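Long-range contact in nucleoporin NUP82 (Saccharomyces cerevisiae, PDB 3PBP), which serves as a structural constituent of the nuclear pore complex, its N-terminal beta-propeller domain, the part described here, interacting with the nucleoporin NUP116: residues Asp321-Met333 and Asn345-Arg358. The protein carries 1 engineered substitution. Numbering follows the deposited sequence.
Sequences DGSLILLFKDLEM and NNSLVLIERVKLQR
Arg353 reaches diagonally across antiparallel strands 323-329 and 347-355, past its partner Ile325, to Ser323 and Asp321. With CG anti to the backbone N (chi1 -174°) and the chain extended to NE, its guanidinium edge meets both: NE donates to Ser323 OG (2.6 Å), tilted 18° from the plane, while NH2 makes a salt bridge to Asp321 OD2 (2.5 Å), bent and weak as a hydrogen bond. Lys355 CE lies over one guanidinium face, toward its rim; Glu293 pairs with both basic side chains. An alanine here would probably leave the Asp321 carboxylate without its mate and Ser323 OG without its donor.

The register slips by one at Leu326, opposed by Ile351 and Glu352 in a classic beta bulge: Leu326 N donates to Glu352 O and its O receives Ile351 N. Ile351 CD1 touches Phe328 CB, oblique to the ring, beside helix 387-399. On the face of Ile325 and Leu327, Leu350 CD1 touches Ile325 CB (3.6 Å) and Leu327 CD2.

Toward the loop, Ser347 OG donates to the syn lone pair of Asp330 OD2 (2.6 Å), and Asn345 ND2 to Glu332 O. Polar grips at both ends thus bracket a largely apolar middle within one propeller sheet.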
loop_
_atom_site.group_PDB
_atom_site.type_symbol
_atom_site.label_atom_id
_atom_site.label_comp_id
_atom_site.label_asym_id
_atom_site.label_seq_id
_atom_site.Cartn_x
_atom_site.Cartn_y
_atom_site.Cartn_z
ATOM N N ASP A 321 -14.036 14.320 5.661
ATOM C CA ASP A 321 -14.460 15.711 5.612
ATOM C C ASP A 321 -14.295 16.391 4.261
ATOM O O ASP A 321 -14.329 17.623 4.173
ATOM C CB ASP A 321 -13.706 16.514 6.682
ATOM C CG ASP A 321 -12.238 16.720 6.341
ATOM O OD1 ASP A 321 -11.623 15.793 5.767
ATOM O OD2 ASP A 321 -11.696 17.803 6.659
ATOM N N GLY A 322 -14.130 15.595 3.210
ATOM C CA GLY A 322 -13.955 16.169 1.887
ATOM C C GLY A 322 -12.689 17.002 1.836
ATOM O O GLY A 322 -12.598 17.972 1.086
ATOM N N SER A 323 -11.706 16.608 2.643
ATOM C CA SER A 323 -10.426 17.306 2.726
ATOM C C SER A 323 -9.310 16.514 2.020
ATOM O O SER A 323 -9.404 15.289 1.807
ATOM C CB SER A 323 -10.070 17.543 4.204
ATOM O OG SER A 323 -9.063 18.527 4.369
ATOM N N LEU A 324 -8.247 17.229 1.670
ATOM C CA LEU A 324 -7.107 16.646 0.972
ATOM C C LEU A 324 -5.825 17.125 1.619
ATOM O O LEU A 324 -5.705 18.304 1.927
ATOM C CB LEU A 324 -7.110 17.136 -0.471
ATOM C CG LEU A 324 -7.068 16.132 -1.604
ATOM C CD1 LEU A 324 -8.214 15.147 -1.451
ATOM C CD2 LEU A 324 -7.154 16.885 -2.916
ATOM N N ILE A 325 -4.870 16.231 1.848
ATOM C CA ILE A 325 -3.600 16.683 2.404
ATOM C C ILE A 325 -2.488 16.283 1.439
ATOM O O ILE A 325 -2.339 15.114 1.089
ATOM C CB ILE A 325 -3.308 16.120 3.838
ATOM C CG1 ILE A 325 -3.122 14.602 3.819
ATOM C CG2 ILE A 325 -4.418 16.506 4.767
ATOM C CD1 ILE A 325 -2.574 14.034 5.132
ATOM N N LEU A 326 -1.736 17.273 0.981
ATOM C CA LEU A 326 -0.643 17.045 0.054
ATOM C C LEU A 326 0.612 16.876 0.891
ATOM O O LEU A 326 1.014 17.783 1.600
ATOM C CB LEU A 326 -0.528 18.235 -0.899
ATOM C CG LEU A 326 -1.797 18.543 -1.710
ATOM C CD1 LEU A 326 -1.501 19.623 -2.738
ATOM C CD2 LEU A 326 -2.283 17.278 -2.418
ATOM N N LEU A 327 1.223 15.700 0.810
ATOM C CA LEU A 327 2.405 15.385 1.598
ATOM C C LEU A 327 3.672 15.258 0.765
ATOM O O LEU A 327 3.612 15.023 -0.434
ATOM C CB LEU A 327 2.166 14.081 2.351
ATOM C CG LEU A 327 0.809 13.940 3.038
ATOM C CD1 LEU A 327 0.654 12.519 3.609
ATOM C CD2 LEU A 327 0.688 14.989 4.112
ATOM N N PHE A 328 4.815 15.401 1.433
ATOM C CA PHE A 328 6.134 15.309 0.818
ATOM C C PHE A 328 7.079 14.462 1.690
ATOM O O PHE A 328 7.223 14.717 2.886
ATOM C CB PHE A 328 6.706 16.716 0.647
ATOM C CG PHE A 328 8.122 16.739 0.159
ATOM C CD1 PHE A 328 8.423 16.432 -1.175
ATOM C CD2 PHE A 328 9.159 17.056 1.030
ATOM C CE1 PHE A 328 9.751 16.443 -1.630
ATOM C CE2 PHE A 328 10.476 17.071 0.591
ATOM C CZ PHE A 328 10.776 16.764 -0.742
ATOM N N LYS A 329 7.717 13.459 1.090
ATOM C CA LYS A 329 8.646 12.575 1.805
ATOM C C LYS A 329 10.062 13.165 1.828
ATOM O O LYS A 329 10.758 13.154 0.812
ATOM C CB LYS A 329 8.653 11.203 1.133
ATOM C CG LYS A 329 9.683 10.236 1.628
ATOM C CD LYS A 329 9.424 8.896 0.977
ATOM C CE LYS A 329 10.687 8.057 0.851
ATOM N NZ LYS A 329 11.675 8.575 -0.150
ATOM N N ASP A 330 10.469 13.677 2.993
ATOM C CA ASP A 330 11.771 14.306 3.173
ATOM C C ASP A 330 12.938 13.388 3.484
ATOM O O ASP A 330 14.084 13.727 3.181
ATOM C CB ASP A 330 11.711 15.376 4.267
ATOM C CG ASP A 330 11.299 14.819 5.629
ATOM O OD1 ASP A 330 11.857 15.266 6.667
ATOM O OD2 ASP A 330 10.402 13.948 5.673
ATOM N N LEU A 331 12.676 12.240 4.104
ATOM C CA LEU A 331 13.765 11.331 4.429
ATOM C C LEU A 331 13.869 10.187 3.444
ATOM O O LEU A 331 12.880 9.793 2.828
ATOM C CB LEU A 331 13.595 10.798 5.840
ATOM C CG LEU A 331 13.520 11.924 6.868
ATOM C CD1 LEU A 331 13.596 11.338 8.265
ATOM C CD2 LEU A 331 14.651 12.899 6.639
ATOM N N GLU A 332 15.074 9.667 3.269
ATOM C CA GLU A 332 15.274 8.557 2.350
ATOM C C GLU A 332 15.074 7.230 3.097
ATOM O O GLU A 332 15.734 6.964 4.117
ATOM C CB GLU A 332 16.682 8.623 1.760
ATOM C CG GLU A 332 16.941 7.646 0.633
ATOM C CD GLU A 332 16.016 7.851 -0.545
ATOM O OE1 GLU A 332 15.931 8.994 -1.043
ATOM O OE2 GLU A 332 15.377 6.863 -0.973
HETATM N N MSE A 333 14.154 6.406 2.611
HETATM C CA MSE A 333 13.908 5.128 3.252
HETATM C C MSE A 333 15.002 4.150 2.879
HETATM O O MSE A 333 15.722 4.332 1.893
HETATM C CB MSE A 333 12.595 4.512 2.784
HETATM C CG MSE A 333 11.327 5.285 3.073
HETATM SE SE MSE A 333 9.825 4.446 2.085
HETATM C CE MSE A 333 9.641 2.828 3.161
ATOM N N ASN A 345 13.074 6.721 8.887
ATOM C CA ASN A 345 12.971 7.654 7.806
ATOM C C ASN A 345 11.632 7.485 7.103
ATOM O O ASN A 345 11.463 7.901 5.951
ATOM C CB ASN A 345 14.162 7.487 6.870
ATOM C CG ASN A 345 15.449 7.972 7.506
ATOM O OD1 ASN A 345 15.462 8.361 8.676
ATOM N ND2 ASN A 345 16.534 7.951 6.743
ATOM N N ASN A 346 10.684 6.867 7.805
ATOM C CA ASN A 346 9.326 6.712 7.286
ATOM C C ASN A 346 8.686 8.036 7.678
ATOM O O ASN A 346 7.846 8.100 8.576
ATOM C CB ASN A 346 8.590 5.543 7.964
ATOM C CG ASN A 346 9.045 4.170 7.451
ATOM O OD1 ASN A 346 8.328 3.204 7.575
ATOM N ND2 ASN A 346 10.237 4.096 6.885
ATOM N N SER A 347 9.105 9.093 6.989
ATOM C CA SER A 347 8.656 10.437 7.293
ATOM C C SER A 347 8.026 11.220 6.159
ATOM O O SER A 347 8.600 11.347 5.094
ATOM C CB SER A 347 9.836 11.244 7.847
ATOM O OG SER A 347 9.565 12.636 7.805
ATOM N N LEU A 348 6.842 11.757 6.419
ATOM C CA LEU A 348 6.122 12.576 5.463
ATOM C C LEU A 348 5.853 13.935 6.109
ATOM O O LEU A 348 5.592 14.042 7.311
ATOM C CB LEU A 348 4.797 11.933 5.084
ATOM C CG LEU A 348 4.859 10.728 4.165
ATOM C CD1 LEU A 348 3.461 10.189 3.985
ATOM C CD2 LEU A 348 5.468 11.133 2.833
ATOM N N VAL A 349 5.904 14.973 5.295
ATOM C CA VAL A 349 5.682 16.319 5.769
ATOM C C VAL A 349 4.491 16.930 5.046
ATOM O O VAL A 349 4.344 16.745 3.846
ATOM C CB VAL A 349 6.951 17.162 5.517
ATOM C CG1 VAL A 349 6.693 18.609 5.818
ATOM C CG2 VAL A 349 8.079 16.646 6.387
ATOM N N LEU A 350 3.642 17.651 5.775
ATOM C CA LEU A 350 2.467 18.296 5.180
ATOM C C LEU A 350 2.856 19.590 4.494
ATOM O O LEU A 350 3.464 20.450 5.117
ATOM C CB LEU A 350 1.419 18.630 6.245
ATOM C CG LEU A 350 0.151 19.305 5.710
ATOM C CD1 LEU A 350 -0.911 18.250 5.436
ATOM C CD2 LEU A 350 -0.374 20.292 6.715
ATOM N N ILE A 351 2.503 19.725 3.219
ATOM C CA ILE A 351 2.805 20.938 2.460
ATOM C C ILE A 351 1.572 21.824 2.361
ATOM O O ILE A 351 1.668 23.042 2.426
ATOM C CB ILE A 351 3.280 20.607 1.037
ATOM C CG1 ILE A 351 4.680 19.990 1.084
ATOM C CG2 ILE A 351 3.295 21.859 0.196
ATOM C CD1 ILE A 351 5.217 19.569 -0.272
ATOM N N GLU A 352 0.411 21.201 2.200
ATOM C CA GLU A 352 -0.842 21.933 2.099
ATOM C C GLU A 352 -2.076 21.053 2.348
ATOM O O GLU A 352 -2.034 19.826 2.222
ATOM C CB GLU A 352 -0.960 22.586 0.714
ATOM C CG GLU A 352 -2.410 22.773 0.260
ATOM C CD GLU A 352 -2.544 23.433 -1.090
ATOM O OE1 GLU A 352 -1.849 22.993 -2.034
ATOM O OE2 GLU A 352 -3.357 24.382 -1.200
ATOM N N ARG A 353 -3.172 21.702 2.720
ATOM C CA ARG A 353 -4.428 21.016 2.928
ATOM C C ARG A 353 -5.484 21.701 2.037
ATOM O O ARG A 353 -5.546 22.932 1.955
ATOM C CB ARG A 353 -4.847 21.080 4.390
ATOM C CG ARG A 353 -6.081 20.250 4.666
ATOM C CD ARG A 353 -6.583 20.439 6.057
ATOM N NE ARG A 353 -7.772 19.631 6.272
ATOM C CZ ARG A 353 -8.534 19.714 7.357
ATOM N NH1 ARG A 353 -8.220 20.577 8.317
ATOM N NH2 ARG A 353 -9.603 18.937 7.484
ATOM N N VAL A 354 -6.297 20.897 1.357
ATOM C CA VAL A 354 -7.326 21.419 0.471
ATOM C C VAL A 354 -8.692 20.896 0.890
ATOM O O VAL A 354 -8.943 19.690 0.827
ATOM C CB VAL A 354 -7.054 20.997 -0.994
ATOM C CG1 VAL A 354 -8.160 21.498 -1.906
ATOM C CG2 VAL A 354 -5.706 21.535 -1.447
ATOM N N LYS A 355 -9.568 21.796 1.338
ATOM C CA LYS A 355 -10.918 21.399 1.737
ATOM C C LYS A 355 -11.852 21.659 0.564
ATOM O O LYS A 355 -12.054 22.807 0.164
ATOM C CB LYS A 355 -11.389 22.196 2.955
ATOM C CG LYS A 355 -10.504 22.056 4.178
ATOM C CD LYS A 355 -11.064 22.837 5.363
ATOM C CE LYS A 355 -10.090 22.826 6.536
ATOM N NZ LYS A 355 -10.579 23.618 7.696
ATOM N N LEU A 356 -12.410 20.588 0.009
ATOM C CA LEU A 356 -13.316 20.697 -1.131
ATOM C C LEU A 356 -14.762 20.648 -0.655
ATOM O O LEU A 356 -15.692 20.844 -1.441
ATOM C CB LEU A 356 -13.052 19.559 -2.126
ATOM C CG LEU A 356 -11.607 19.412 -2.621
ATOM C CD1 LEU A 356 -11.476 18.155 -3.458
ATOM C CD2 LEU A 356 -11.205 20.652 -3.416
ATOM N N GLN A 357 -14.940 20.376 0.637
ATOM C CA GLN A 357 -16.265 20.320 1.244
ATOM C C GLN A 357 -17.279 19.528 0.415
ATOM O O GLN A 357 -18.478 19.801 0.457
ATOM C CB GLN A 357 -16.770 21.745 1.469
ATOM C CG GLN A 357 -15.853 22.553 2.364
ATOM C CD GLN A 357 -16.086 24.046 2.248
ATOM O OE1 GLN A 357 -15.850 24.642 1.195
ATOM N NE2 GLN A 357 -16.553 24.659 3.332
ATOM N N ARG A 358 -16.789 18.557 -0.350
ATOM C CA ARG A 358 -17.645 17.704 -1.166
ATOM C C ARG A 358 -17.236 16.287 -0.814
ATOM O O ARG A 358 -16.121 16.070 -0.349
ATOM C CB ARG A 358 -17.392 17.940 -2.652
ATOM C CG ARG A 358 -17.669 19.342 -3.144
ATOM C CD ARG A 358 -17.029 19.528 -4.507
ATOM N NE ARG A 358 -17.280 20.838 -5.104
ATOM C CZ ARG A 358 -18.466 21.249 -5.549
ATOM N NH1 ARG A 358 -19.527 20.447 -5.461
ATOM N NH2 ARG A 358 -18.582 22.457 -6.101
#